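Local coordinates for protein beta-1,4-mannanase (Cellulomonas fimi, PDB 2BVY) that probably hydrolyses internal beta-1,4 linkages of mannans, this piece holding the family 26 glycoside hydrolase barrel and a following immunoglobulin-like domain, at residues Ala112-Phe117 and Trp180-Ala185; Asn116-Gly121 and Gly128-Ala133. All blocks are in the same frame, centred on the assembly; numbering follows the deposited sequence.

Contact 1: Ala112-Phe117 and Trp180-Ala185. With CAC (cacodylate ion), chain B.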
loop_
_atom_site.group_PDB
_atom_site.type_symbol
_atom_site.label_atom_id
_atom_site.label_comp_id
_atom_site.label_asym_id
_atom_site.label_seq_id
_atom_site.Cartn_x
_atom_site.Cartn_y
_atom_site.Cartn_z
ATOM N N ALA A 112 -0.731 -6.573 1.288
ATOM C CA ALA A 112 -1.825 -7.535 1.243
ATOM C C ALA A 112 -1.851 -8.380 -0.022
ATOM O O ALA A 112 -2.375 -7.948 -1.047
ATOM C CB ALA A 112 -3.162 -6.799 1.402
ATOM N N HIS A 113 -1.275 -9.576 0.049
ATOM C CA HIS A 113 -1.280 -10.495 -1.088
ATOM C C HIS A 113 -2.589 -11.275 -0.956
ATOM O O HIS A 113 -2.600 -12.450 -0.576
ATOM C CB HIS A 113 -0.079 -11.438 -1.013
ATOM C CG HIS A 113 1.225 -10.776 -1.327
ATOM N ND1 HIS A 113 1.811 -9.845 -0.495
ATOM C CD2 HIS A 113 2.038 -10.876 -2.409
ATOM C CE1 HIS A 113 2.924 -9.400 -1.050
ATOM N NE2 HIS A 113 3.085 -10.008 -2.211
ATOM N N VAL A 114 -3.690 -10.594 -1.268
ATOM C CA VAL A 114 -5.034 -11.154 -1.142
ATOM C C VAL A 114 -5.319 -12.424 -1.930
ATOM O O VAL A 114 -5.004 -12.533 -3.115
ATOM C CB VAL A 114 -6.099 -10.104 -1.521
ATOM C CG1 VAL A 114 -7.479 -10.607 -1.157
ATOM C CG2 VAL A 114 -5.802 -8.783 -0.821
ATOM N N GLU A 115 -5.920 -13.389 -1.247
ATOM C CA GLU A 115 -6.294 -14.662 -1.856
ATOM C C GLU A 115 -7.256 -14.397 -3.010
ATOM O O GLU A 115 -7.997 -13.409 -2.994
ATOM C CB GLU A 115 -7.002 -15.526 -0.820
ATOM C CG GLU A 115 -8.204 -14.822 -0.200
ATOM C CD GLU A 115 -8.846 -15.629 0.917
ATOM O OE1 GLU A 115 -9.265 -16.778 0.647
ATOM O OE2 GLU A 115 -8.931 -15.117 2.058
ATOM N N ASN A 116 -7.243 -15.270 -4.011
ATOM C CA ASN A 116 -8.157 -15.120 -5.137
ATOM C C ASN A 116 -9.529 -15.626 -4.652
ATOM O O ASN A 116 -9.756 -16.834 -4.553
ATOM C CB ASN A 116 -7.685 -15.951 -6.334
ATOM C CG ASN A 116 -8.516 -15.693 -7.580
ATOM O OD1 ASN A 116 -9.745 -15.673 -7.521
ATOM N ND2 ASN A 116 -7.847 -15.496 -8.719
ATOM N N PHE A 117 -10.428 -14.694 -4.339
ATOM C CA PHE A 117 -11.765 -15.025 -3.838
ATOM C C PHE A 117 -12.602 -15.925 -4.739
ATOM O O PHE A 117 -13.388 -16.735 -4.260
ATOM C CB PHE A 117 -12.543 -13.742 -3.576
ATOM C CG PHE A 117 -11.907 -12.852 -2.554
ATOM C CD1 PHE A 117 -11.888 -13.218 -1.211
ATOM C CD2 PHE A 117 -11.314 -11.650 -2.934
ATOM C CE1 PHE A 117 -11.289 -12.401 -0.266
ATOM C CE2 PHE A 117 -10.713 -10.825 -2.000
ATOM C CZ PHE A 117 -10.700 -11.199 -0.662
ATOM N N TRP A 180 1.087 -10.059 -12.649
ATOM C CA TRP A 180 1.349 -11.304 -11.933
ATOM C C TRP A 180 0.389 -11.496 -10.756
ATOM O O TRP A 180 0.327 -12.575 -10.170
ATOM C CB TRP A 180 2.811 -11.374 -11.460
ATOM C CG TRP A 180 3.359 -10.094 -10.963
ATOM C CD1 TRP A 180 3.257 -9.588 -9.699
ATOM C CD2 TRP A 180 4.061 -9.117 -11.733
ATOM N NE1 TRP A 180 3.849 -8.349 -9.633
ATOM C CE2 TRP A 180 4.351 -8.035 -10.870
ATOM C CE3 TRP A 180 4.474 -9.047 -13.072
ATOM C CZ2 TRP A 180 5.039 -6.888 -11.304
ATOM C CZ3 TRP A 180 5.160 -7.908 -13.506
ATOM C CH2 TRP A 180 5.433 -6.844 -12.622
ATOM N N PHE A 181 -0.354 -10.443 -10.412
ATOM C CA PHE A 181 -1.342 -10.511 -9.335
ATOM C C PHE A 181 -2.719 -10.376 -9.985
ATOM O O PHE A 181 -2.854 -9.724 -11.027
ATOM C CB PHE A 181 -1.148 -9.370 -8.322
ATOM C CG PHE A 181 0.149 -9.438 -7.558
ATOM C CD1 PHE A 181 0.662 -10.659 -7.125
ATOM C CD2 PHE A 181 0.823 -8.270 -7.218
ATOM C CE1 PHE A 181 1.825 -10.714 -6.365
ATOM C CE2 PHE A 181 1.994 -8.312 -6.453
ATOM C CZ PHE A 181 2.493 -9.533 -6.026
ATOM N N TRP A 182 -3.751 -10.966 -9.384
ATOM C CA TRP A 182 -5.064 -10.872 -10.006
ATOM C C TRP A 182 -5.649 -9.464 -10.032
ATOM O O TRP A 182 -6.645 -9.227 -10.706
ATOM C CB TRP A 182 -6.055 -11.867 -9.388
ATOM C CG TRP A 182 -6.284 -11.755 -7.910
ATOM C CD1 TRP A 182 -5.769 -12.562 -6.943
ATOM C CD2 TRP A 182 -7.145 -10.825 -7.245
ATOM N NE1 TRP A 182 -6.264 -12.202 -5.709
ATOM C CE2 TRP A 182 -7.111 -11.137 -5.867
ATOM C CE3 TRP A 182 -7.945 -9.760 -7.679
ATOM C CZ2 TRP A 182 -7.849 -10.424 -4.914
ATOM C CZ3 TRP A 182 -8.684 -9.046 -6.735
ATOM C CH2 TRP A 182 -8.629 -9.384 -5.364
ATOM N N TRP A 183 -5.036 -8.518 -9.319
ATOM C CA TRP A 183 -5.526 -7.140 -9.360
ATOM C C TRP A 183 -4.648 -6.322 -10.310
ATOM O O TRP A 183 -4.658 -5.083 -10.280
ATOM C CB TRP A 183 -5.524 -6.516 -7.957
ATOM C CG TRP A 183 -4.195 -6.569 -7.243
ATOM C CD1 TRP A 183 -3.170 -5.664 -7.339
ATOM C CD2 TRP A 183 -3.760 -7.575 -6.322
ATOM N NE1 TRP A 183 -2.127 -6.047 -6.527
ATOM C CE2 TRP A 183 -2.461 -7.213 -5.890
ATOM C CE3 TRP A 183 -4.342 -8.748 -5.816
ATOM C CZ2 TRP A 183 -1.729 -7.983 -4.975
ATOM C CZ3 TRP A 183 -3.617 -9.517 -4.908
ATOM C CH2 TRP A 183 -2.317 -9.126 -4.496
ATOM N N GLY A 184 -3.907 -7.039 -11.158
ATOM C CA GLY A 184 -3.009 -6.431 -12.126
ATOM C C GLY A 184 -3.642 -5.776 -13.339
ATOM O O GLY A 184 -4.850 -5.882 -13.579
ATOM N N ALA A 185 -2.804 -5.117 -14.132
ATOM C CA ALA A 185 -3.257 -4.373 -15.306
ATOM C C ALA A 185 -3.987 -5.139 -16.405
ATOM O O ALA A 185 -4.705 -4.535 -17.196
ATOM C CB ALA A 185 -2.074 -3.603 -15.914
HETATM AS AS CAC B . 6.385 -9.100 -3.826
HETATM O O1 CAC B . 6.988 -8.308 -5.174
HETATM O O2 CAC B . 5.493 -8.038 -2.990
HETATM C C1 CAC B . 5.255 -10.532 -4.332
HETATM C C2 CAC B . 7.799 -9.647 -2.692
#
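A buried, largely aromatic contact joins two barrel loops beside the catalytic pocket: V114 and N116 close around W182, while H113 meets F181. W182 NE1 donates to the backbone V114 O at 2.9 Å, bent (146° at the hydrogen) and reaching the oxygen from above its carbonyl plane. V114 CG1 lies at the edge of the same indole, 3.8 Å from W182 CZ2; the N116 amide lies over a face, its plane 49° from that of the ring. W182 has CG between its backbone N and carbonyl carbon (chi1 58°), which swings the indole across to the other loop. The loops follow strands 107-111 and 168-171, neighbours in the (beta/alpha)8 barrel of clan GH-A, whose active site lies at the strands' C-terminal ends. A type I turn from F181 to G184 carries F181, W182 and W183, with W183 CE3 over a face of the W182 indole; W183 CH2 lies 3.6 Å from A112 O, and its NE1 bonds to H174 O. The H113 and F181 rings are nearly perpendicular, centroids 5.4 Å apart. D70 takes H113 ND1, and NE2 gives a weak 3.2 Å bond to O2 of a cacodylate, probably from the crystallisation liquor, which H174 also bonds.

Contact 2: Asn116-Gly121 and Gly128-Ala133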
loop_
_atom_site.group_PDB
_atom_site.type_symbol
_atom_site.label_atom_id
_atom_site.label_comp_id
_atom_site.label_asym_id
_atom_site.label_seq_id
_atom_site.Cartn_x
_atom_site.Cartn_y
_atom_site.Cartn_z
ATOM N N ASN A 116 -7.243 -15.270 -4.011
ATOM C CA ASN A 116 -8.157 -15.120 -5.137
ATOM C C ASN A 116 -9.529 -15.626 -4.652
ATOM O O ASN A 116 -9.756 -16.834 -4.553
ATOM C CB ASN A 116 -7.685 -15.951 -6.334
ATOM C CG ASN A 116 -8.516 -15.693 -7.580
ATOM O OD1 ASN A 116 -9.745 -15.673 -7.521
ATOM N ND2 ASN A 116 -7.847 -15.496 -8.719
ATOM N N PHE A 117 -10.428 -14.694 -4.339
ATOM C CA PHE A 117 -11.765 -15.025 -3.838
ATOM C C PHE A 117 -12.602 -15.925 -4.739
ATOM O O PHE A 117 -13.388 -16.735 -4.260
ATOM C CB PHE A 117 -12.543 -13.742 -3.576
ATOM C CG PHE A 117 -11.907 -12.852 -2.554
ATOM C CD1 PHE A 117 -11.888 -13.218 -1.211
ATOM C CD2 PHE A 117 -11.314 -11.650 -2.934
ATOM C CE1 PHE A 117 -11.289 -12.401 -0.266
ATOM C CE2 PHE A 117 -10.713 -10.825 -2.000
ATOM C CZ PHE A 117 -10.700 -11.199 -0.662
ATOM N N VAL A 118 -12.439 -15.778 -6.045
ATOM C CA VAL A 118 -13.207 -16.565 -6.993
ATOM C C VAL A 118 -12.748 -18.015 -7.154
ATOM O O VAL A 118 -13.564 -18.936 -7.120
ATOM C CB VAL A 118 -13.201 -15.888 -8.379
ATOM C CG1 VAL A 118 -13.825 -16.806 -9.424
ATOM C CG2 VAL A 118 -13.960 -14.574 -8.306
ATOM N N THR A 119 -11.448 -18.218 -7.318
ATOM C CA THR A 119 -10.920 -19.554 -7.531
ATOM C C THR A 119 -10.457 -20.265 -6.273
ATOM O O THR A 119 -10.245 -21.476 -6.288
ATOM C CB THR A 119 -9.733 -19.516 -8.494
ATOM O OG1 THR A 119 -8.612 -18.913 -7.832
ATOM C CG2 THR A 119 -10.082 -18.712 -9.734
ATOM N N GLY A 120 -10.296 -19.526 -5.184
ATOM C CA GLY A 120 -9.820 -20.146 -3.965
ATOM C C GLY A 120 -8.311 -20.281 -4.078
ATOM O O GLY A 120 -7.651 -20.829 -3.192
ATOM N N GLY A 121 -7.764 -19.778 -5.184
ATOM C CA GLY A 121 -6.328 -19.836 -5.400
ATOM C C GLY A 121 -5.606 -18.705 -4.686
ATOM O O GLY A 121 -6.229 -17.917 -3.968
ATOM N N GLY A 128 -10.194 -16.159 -13.123
ATOM C CA GLY A 128 -11.347 -15.793 -12.316
ATOM C C GLY A 128 -11.928 -14.400 -12.482
ATOM O O GLY A 128 -13.050 -14.152 -12.028
ATOM N N ASP A 129 -11.185 -13.486 -13.109
ATOM C CA ASP A 129 -11.675 -12.123 -13.304
ATOM C C ASP A 129 -12.061 -11.562 -11.935
ATOM O O ASP A 129 -13.031 -10.820 -11.785
ATOM C CB ASP A 129 -12.883 -12.158 -14.246
ATOM C CG ASP A 129 -13.295 -10.787 -14.726
ATOM O OD1 ASP A 129 -12.409 -9.946 -14.997
ATOM O OD2 ASP A 129 -14.515 -10.559 -14.850
ATOM N N THR A 130 -11.261 -11.936 -10.944
ATOM C CA THR A 130 -11.445 -11.566 -9.544
ATOM C C THR A 130 -11.455 -10.074 -9.202
ATOM O O THR A 130 -12.129 -9.667 -8.259
ATOM C CB THR A 130 -10.374 -12.275 -8.700
ATOM O OG1 THR A 130 -10.437 -13.680 -8.975
ATOM C CG2 THR A 130 -10.589 -12.034 -7.203
ATOM N N LEU A 131 -10.714 -9.260 -9.949
ATOM C CA LEU A 131 -10.689 -7.827 -9.674
ATOM C C LEU A 131 -12.069 -7.224 -9.921
ATOM O O LEU A 131 -12.577 -6.452 -9.105
ATOM C CB LEU A 131 -9.655 -7.120 -10.560
ATOM C CG LEU A 131 -9.191 -5.713 -10.149
ATOM C CD1 LEU A 131 -8.114 -5.235 -11.115
ATOM C CD2 LEU A 131 -10.351 -4.747 -10.148
ATOM N N ARG A 132 -12.674 -7.568 -11.051
ATOM C CA ARG A 132 -13.999 -7.041 -11.371
ATOM C C ARG A 132 -15.072 -7.690 -10.490
ATOM O O ARG A 132 -16.060 -7.056 -10.141
ATOM C CB ARG A 132 -14.318 -7.261 -12.859
ATOM C CG ARG A 132 -13.264 -6.664 -13.809
ATOM C CD ARG A 132 -13.779 -6.542 -15.242
ATOM N NE ARG A 132 -12.803 -5.907 -16.128
ATOM C CZ ARG A 132 -11.816 -6.546 -16.752
ATOM N NH1 ARG A 132 -11.657 -7.855 -16.598
ATOM N NH2 ARG A 132 -10.984 -5.872 -17.533
ATOM N N ALA A 133 -14.860 -8.947 -10.117
ATOM C CA ALA A 133 -15.811 -9.661 -9.269
ATOM C C ALA A 133 -15.822 -9.070 -7.863
ATOM O O ALA A 133 -16.814 -9.162 -7.140
ATOM C CB ALA A 133 -15.435 -11.145 -9.199
#
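V118 and G128 bring the backbones to 5.7 Å between CA atoms, where a tight loop meets the start of a helix. Residues 117-119 have helical backbone angles, and N116 N to G121 O and G120 N to N116 O tie the loop's ends together; D129 holds the N-cap position of helix 130-134 without a side-chain capping bond. T130 OG1 donates to N116 OD1 at 2.6 Å, while T119 N reaches the same oxygen from the opposite face of the amide plane, nearly straight (169°), completing an Asx motif. T130 holds OG1 beside its backbone N (chi1 -54°), with CG2 on the other branch, anti to that nitrogen, 3.9 Å from F117 N. N116 ND2 donates to D125 O and S127 O. A leucine in place of N116 would probably leave T130 OG1 and T119 N without their shared acceptor and the carbonyls of D125 and S127 without their donor. V118 CG1 lies 3.8 Å from G128 O, and its CG2 3.8 Å from A133 CB. A CB on G128 would be tight against the V118 and T119 side chains. T119 OG1 accepts from G121 N in an ST turn and is also hydrogen-bonded to D125. The contact follows strand 107-111 at the start of helix 130-134; V118 also touches H140 and A133 touches S139, just ahead of helix 141-157, and R132 forms a salt bridge with E192 of helix 190-207.

The two contacts share N116 and F117, and their centres lie 8 Å apart. Contact 1 faces the pocket: the H113 side chain is about 5 Å from that of E282, the predicted nucleophile, and the F181 side chain about 4 Å from that of E175, the predicted proton donor. Contact 2 lies farther out, about 20 Å from the chain centre against about 13 Å for contact 1, both measured from contact centres. W182 connects them, its CE3 packing 3.5 Å from T130 CG2, while W183 O lies 3.6 Å from L131 CD1. Residues 112-121 thus pass from beside the probable catalytic pocket to packing against the first turn of helix 130-134.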